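Local structure of aldehyde dehydrogenase (Anabaena variabilis, 4H7N) at residues A[348-353]-A[368-373]; A[136-141]-A[263-268]. The protein probably oxidises aldehydes to carboxylic acids, using NAD+ as the electron acceptor. All blocks are in the same frame, centred on the assembly; numbering follows the deposited sequence.

Overall arrangement
Interaction 2 (136-141 with 263-268) comes first along the chain, and interaction 1 (348-353 with 368-373) follows. Their centres lie 20 Å apart, although their nearest atoms are about 4 Å from one another without touching. The link runs through the seven-stranded sheet: strand 369-375 of interaction 1 lies beside strand 269-275, into which the loop 263-268 leads, and helix 247-259 just before that loop covers one face of interaction 1. Segment 136-141, by contrast, follows the long strand 118-134 of the other, mixed sheet. Interaction 1 is therefore framework within one sheet, whereas interaction 2 joins elements of both near the predicted active site.

Interaction 1. Residues A[348-353]-A[368-373]; sequences PTVMTN and PIMPVM
Thr349 and Met351 each donate and accept a backbone hydrogen bond across to the 368-373 strand, giving a four-bond parallel ladder. Thr349 N donates to Pro368 O at 3.0 Å, and Met370 N returns to Thr349 O at 2.7 Å. Farther along, Met351 N reaches Met370 O at 2.9 Å in a nearly straight bond, and Val372 N meets Met351 O. Four CA-H...O contacts accompany these bonds, among them Val350 CA to Met370 O. Beyond the ladder a water bridges Val372 O and, more weakly, Asn353 N. The threonine hydroxyls turn to other partners: Thr349 OG1 bonds Arg347 O and Gly335 N, and Thr352 OG1 bonds His332 NE2.

Side chains pack on both faces. On one, the selenomethionine Met370 bends at its last torsion (chi3 -74°), which curls CE back over the neighbouring strand. There it lies 3.8 Å from Val350 CG2 and 3.9 Å from Pro348 CB, while Leu255, Ala258 and Val259 of helix 247-259 and Leu286 of helix 279-292 pack against the same side chain. On the opposite face Ile369 and Thr349 run side by side. Ile369 carries CG1 beside its own backbone N (chi1 -49°), and CD1 from there reaches Thr349 CB at 3.6 Å. The selenium of Met351, also a selenomethionine, lies against Ile369 CG2, and Met351 CE touches Pro371 CB at 4.0 Å; Val360 also packs on Met351 and Ile369.

Strand 330-333 lies beyond 349-352, and 269-275 beyond 369-375, so the pair sits inside the seven-stranded sheet. A connection without helix or strand joins these adjacent parallel strands, and the helices over the Val350-Met370 face make this the layered alpha/beta architecture of the aldehyde dehydrogenase catalytic domain.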
loop_
_atom_site.group_PDB
_atom_site.type_symbol
_atom_site.label_atom_id
_atom_site.label_comp_id
_atom_site.label_asym_id
_atom_site.label_seq_id
_atom_site.Cartn_x
_atom_site.Cartn_y
_atom_site.Cartn_z
ATOM N N PRO A 348 -3.702 -6.013 -37.945
ATOM C CA PRO A 348 -4.998 -5.906 -37.265
ATOM C C PRO A 348 -5.936 -7.032 -37.688
ATOM O O PRO A 348 -6.105 -7.295 -38.865
ATOM C CB PRO A 348 -5.515 -4.545 -37.739
ATOM C CG PRO A 348 -4.272 -3.746 -37.955
ATOM C CD PRO A 348 -3.310 -4.731 -38.570
ATOM N N THR A 349 -6.458 -7.746 -36.712
ATOM C CA THR A 349 -7.174 -8.976 -36.941
ATOM C C THR A 349 -8.533 -8.908 -36.290
ATOM O O THR A 349 -8.611 -8.745 -35.071
ATOM C CB THR A 349 -6.371 -10.125 -36.347
ATOM O OG1 THR A 349 -5.093 -10.183 -36.993
ATOM C CG2 THR A 349 -7.059 -11.437 -36.482
ATOM N N VAL A 350 -9.604 -8.993 -37.097
ATOM C CA VAL A 350 -10.986 -9.087 -36.578
ATOM C C VAL A 350 -11.446 -10.534 -36.691
ATOM O O VAL A 350 -11.382 -11.114 -37.778
ATOM C CB VAL A 350 -11.958 -8.182 -37.352
ATOM C CG1 VAL A 350 -13.383 -8.312 -36.820
ATOM C CG2 VAL A 350 -11.485 -6.739 -37.291
HETATM N N MSE A 351 -11.938 -11.089 -35.583
HETATM C CA MSE A 351 -12.485 -12.432 -35.558
HETATM C C MSE A 351 -13.852 -12.462 -34.935
HETATM O O MSE A 351 -14.139 -11.739 -33.976
HETATM C CB MSE A 351 -11.669 -13.360 -34.689
HETATM C CG MSE A 351 -10.180 -13.155 -34.683
HETATM SE SE MSE A 351 -9.317 -14.549 -33.520
HETATM C CE MSE A 351 -10.658 -14.871 -32.236
ATOM N N THR A 352 -14.690 -13.355 -35.427
ATOM C CA THR A 352 -16.034 -13.573 -34.868
ATOM C C THR A 352 -16.226 -15.093 -34.657
ATOM O O THR A 352 -15.304 -15.895 -34.888
ATOM C CB THR A 352 -17.166 -12.976 -35.757
ATOM O OG1 THR A 352 -17.228 -13.661 -37.007
ATOM C CG2 THR A 352 -16.974 -11.445 -36.027
ATOM N N ASN A 353 -17.426 -15.465 -34.236
ATOM C CA ASN A 353 -17.707 -16.806 -33.739
ATOM C C ASN A 353 -16.724 -17.185 -32.636
ATOM O O ASN A 353 -16.099 -18.221 -32.689
ATOM C CB ASN A 353 -17.619 -17.795 -34.875
ATOM C CG ASN A 353 -18.503 -19.002 -34.653
ATOM O OD1 ASN A 353 -19.690 -18.865 -34.372
ATOM N ND2 ASN A 353 -17.927 -20.198 -34.782
ATOM N N PRO A 368 -2.576 -7.409 -31.884
ATOM C CA PRO A 368 -3.564 -6.507 -32.480
ATOM C C PRO A 368 -4.836 -7.270 -32.872
ATOM O O PRO A 368 -5.299 -7.204 -34.019
ATOM C CB PRO A 368 -2.827 -5.982 -33.708
ATOM C CG PRO A 368 -2.026 -7.164 -34.170
ATOM C CD PRO A 368 -1.633 -7.909 -32.893
ATOM N N ILE A 369 -5.398 -7.973 -31.911
ATOM C CA ILE A 369 -6.497 -8.904 -32.175
ATOM C C ILE A 369 -7.806 -8.364 -31.619
ATOM O O ILE A 369 -7.844 -7.877 -30.506
ATOM C CB ILE A 369 -6.254 -10.255 -31.509
ATOM C CG1 ILE A 369 -4.852 -10.751 -31.820
ATOM C CG2 ILE A 369 -7.269 -11.275 -32.005
ATOM C CD1 ILE A 369 -4.486 -10.753 -33.294
HETATM N N MSE A 370 -8.874 -8.486 -32.407
HETATM C CA MSE A 370 -10.163 -7.929 -32.059
HETATM C C MSE A 370 -11.159 -9.055 -32.189
HETATM O O MSE A 370 -11.714 -9.262 -33.281
HETATM C CB MSE A 370 -10.479 -6.792 -33.014
HETATM C CG MSE A 370 -9.652 -5.556 -32.702
HETATM SE SE MSE A 370 -9.769 -4.177 -34.093
HETATM C CE MSE A 370 -8.666 -4.993 -35.480
ATOM N N PRO A 371 -11.339 -9.843 -31.132
ATOM C CA PRO A 371 -12.427 -10.826 -31.110
ATOM C C PRO A 371 -13.734 -10.165 -30.702
ATOM O O PRO A 371 -13.801 -9.525 -29.638
ATOM C CB PRO A 371 -11.964 -11.835 -30.031
ATOM C CG PRO A 371 -11.038 -11.065 -29.142
ATOM C CD PRO A 371 -10.616 -9.801 -29.853
ATOM N N VAL A 372 -14.773 -10.349 -31.498
ATOM C CA VAL A 372 -16.044 -9.676 -31.297
ATOM C C VAL A 372 -17.178 -10.649 -31.039
ATOM O O VAL A 372 -17.434 -11.480 -31.856
ATOM C CB VAL A 372 -16.389 -8.830 -32.542
ATOM C CG1 VAL A 372 -17.606 -7.965 -32.277
ATOM C CG2 VAL A 372 -15.202 -7.933 -32.871
HETATM N N MSE A 373 -17.870 -10.506 -29.918
HETATM C CA MSE A 373 -18.971 -11.405 -29.532
HETATM C C MSE A 373 -20.267 -10.642 -29.402
HETATM O O MSE A 373 -20.265 -9.598 -28.803
HETATM C CB MSE A 373 -18.707 -11.903 -28.104
HETATM C CG MSE A 373 -18.235 -13.329 -28.076
HETATM SE SE MSE A 373 -18.101 -13.959 -26.219
HETATM C CE MSE A 373 -19.725 -15.021 -25.982
HETATM O O HOH W 1 -18.696 -13.840 -32.378
#

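Interaction 2. Residues A[136-141]-A[263-268]; sequences WNFPLT and GQSCLS
Asn137 sets its side chain against the backbone of Gln264, the closest-fitting part of this contact. Its CG stands between the backbone N and carbonyl carbon (chi1 63°), which brings ND2 to 3.0 Å from Gln264 O. This hydrogen bond arrives from above the carbonyl plane, and the same oxygen also accepts from Asn261 ND2. Two ring edges meet the loop as well: Trp136 CZ3 lies 3.5 Å from Gln264 OE1, which is bonded to Ile309 N, and Phe138 CE2 comes within 3.7 Å of Ser265 OG. That hydroxyl is held by an ST turn, accepting from Leu267 N.

Toward Cys266 protein contact gives way to water. One water accepts from Asn137 ND2 at 2.9 Å and from Cys266 N at 3.0 Å, spanning the two segments. An alanine in place of Asn137 would probably deprive this water of one donor and cost Gln264 O one of its hydrogen bonds.

The sequences WNFP and GQSC match family motifs that in relatives supply the oxyanion-hole asparagine and the nucleophilic cysteine. Two N-H donors converging on one oxygen, with predicted active-site Glu232 about 9 Å from Ser265 between side chains, are consistent with water occupying that oxyanion hole.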
loop_
_atom_site.group_PDB
_atom_site.type_symbol
_atom_site.label_atom_id
_atom_site.label_comp_id
_atom_site.label_asym_id
_atom_site.label_seq_id
_atom_site.Cartn_x
_atom_site.Cartn_y
_atom_site.Cartn_z
ATOM N N TRP A 136 9.121 -3.930 -21.913
ATOM C CA TRP A 136 9.659 -3.585 -23.237
ATOM C C TRP A 136 8.678 -2.888 -24.197
ATOM O O TRP A 136 9.107 -2.421 -25.245
ATOM C CB TRP A 136 10.222 -4.848 -23.920
ATOM C CG TRP A 136 9.323 -6.010 -23.885
ATOM C CD1 TRP A 136 9.367 -7.053 -23.021
ATOM C CD2 TRP A 136 8.205 -6.235 -24.741
ATOM N NE1 TRP A 136 8.351 -7.917 -23.286
ATOM C CE2 TRP A 136 7.611 -7.428 -24.338
ATOM C CE3 TRP A 136 7.643 -5.525 -25.816
ATOM C CZ2 TRP A 136 6.493 -7.961 -24.977
ATOM C CZ3 TRP A 136 6.524 -6.059 -26.454
ATOM C CH2 TRP A 136 5.966 -7.271 -26.040
ATOM N N ASN A 137 7.383 -2.800 -23.880
ATOM C CA ASN A 137 6.396 -2.355 -24.867
ATOM C C ASN A 137 6.261 -0.828 -25.098
ATOM O O ASN A 137 6.054 -0.377 -26.246
ATOM C CB ASN A 137 5.055 -2.983 -24.608
ATOM C CG ASN A 137 4.500 -2.571 -23.277
ATOM O OD1 ASN A 137 5.137 -2.779 -22.247
ATOM N ND2 ASN A 137 3.357 -1.941 -23.285
ATOM N N PHE A 138 6.484 -0.061 -24.039
ATOM C CA PHE A 138 6.667 1.378 -24.103
ATOM C C PHE A 138 7.877 1.632 -23.225
ATOM O O PHE A 138 7.776 2.001 -22.056
ATOM C CB PHE A 138 5.453 2.156 -23.582
ATOM C CG PHE A 138 4.191 2.005 -24.407
ATOM C CD1 PHE A 138 3.999 2.744 -25.551
ATOM C CD2 PHE A 138 3.124 1.212 -23.943
ATOM C CE1 PHE A 138 2.831 2.641 -26.278
ATOM C CE2 PHE A 138 1.945 1.125 -24.669
ATOM C CZ PHE A 138 1.812 1.838 -25.844
ATOM N N PRO A 139 9.031 1.357 -23.755
ATOM C CA PRO A 139 10.199 1.280 -22.899
ATOM C C PRO A 139 10.500 2.594 -22.181
ATOM O O PRO A 139 10.843 2.565 -21.001
ATOM C CB PRO A 139 11.337 0.927 -23.841
ATOM C CG PRO A 139 10.767 0.820 -25.167
ATOM C CD PRO A 139 9.321 1.164 -25.175
ATOM N N LEU A 140 10.356 3.725 -22.879
ATOM C CA LEU A 140 10.670 5.000 -22.284
ATOM C C LEU A 140 9.624 5.380 -21.276
ATOM O O LEU A 140 9.936 5.583 -20.083
ATOM C CB LEU A 140 10.834 6.096 -23.342
ATOM C CG LEU A 140 11.020 7.485 -22.776
ATOM C CD1 LEU A 140 12.351 7.593 -22.053
ATOM C CD2 LEU A 140 10.899 8.557 -23.866
ATOM N N THR A 141 8.368 5.418 -21.679
ATOM C CA THR A 141 7.369 5.973 -20.756
ATOM C C THR A 141 7.203 5.087 -19.532
ATOM O O THR A 141 7.040 5.612 -18.418
ATOM C CB THR A 141 6.016 6.250 -21.405
ATOM O OG1 THR A 141 5.660 5.134 -22.173
ATOM C CG2 THR A 141 6.082 7.454 -22.395
ATOM N N GLY A 263 -1.046 -3.491 -30.413
ATOM C CA GLY A 263 -1.754 -4.173 -29.324
ATOM C C GLY A 263 -0.904 -4.560 -28.135
ATOM O O GLY A 263 -1.398 -5.215 -27.223
ATOM N N GLN A 264 0.343 -4.092 -28.111
ATOM C CA GLN A 264 1.322 -4.444 -27.090
ATOM C C GLN A 264 1.213 -3.427 -25.958
ATOM O O GLN A 264 2.005 -2.500 -25.852
ATOM C CB GLN A 264 2.748 -4.457 -27.691
ATOM C CG GLN A 264 2.875 -5.453 -28.830
ATOM C CD GLN A 264 4.155 -5.294 -29.618
ATOM O OE1 GLN A 264 5.024 -6.172 -29.583
ATOM N NE2 GLN A 264 4.284 -4.166 -30.356
ATOM N N SER A 265 0.212 -3.638 -25.096
ATOM C CA SER A 265 -0.126 -2.696 -24.074
ATOM C C SER A 265 -1.053 -3.378 -23.086
ATOM O O SER A 265 -2.022 -4.045 -23.487
ATOM C CB SER A 265 -0.813 -1.487 -24.642
ATOM O OG SER A 265 -1.190 -0.594 -23.664
ATOM N N CYS A 266 -0.786 -3.108 -21.800
ATOM C CA CYS A 266 -1.676 -3.495 -20.670
ATOM C C CYS A 266 -3.108 -2.966 -20.901
ATOM O O CYS A 266 -4.073 -3.601 -20.496
ATOM C CB CYS A 266 -1.103 -2.922 -19.333
ATOM S SG CYS A 266 0.447 -3.756 -18.905
ATOM N N LEU A 267 -3.197 -1.820 -21.572
ATOM C CA LEU A 267 -4.451 -1.041 -21.784
ATOM C C LEU A 267 -5.124 -1.283 -23.116
ATOM O O LEU A 267 -6.088 -0.598 -23.491
ATOM C CB LEU A 267 -4.136 0.477 -21.735
ATOM C CG LEU A 267 -3.371 0.877 -20.499
ATOM C CD1 LEU A 267 -2.898 2.320 -20.585
ATOM C CD2 LEU A 267 -4.220 0.625 -19.288
ATOM N N SER A 268 -4.639 -2.262 -23.844
ATOM C CA SER A 268 -5.197 -2.581 -25.115
ATOM C C SER A 268 -6.592 -3.177 -24.876
ATOM O O SER A 268 -6.761 -4.024 -23.978
ATOM C CB SER A 268 -4.326 -3.665 -25.814
ATOM O OG SER A 268 -4.715 -3.704 -27.150
HETATM O O HOH W 2 1.470 -1.289 -21.155
#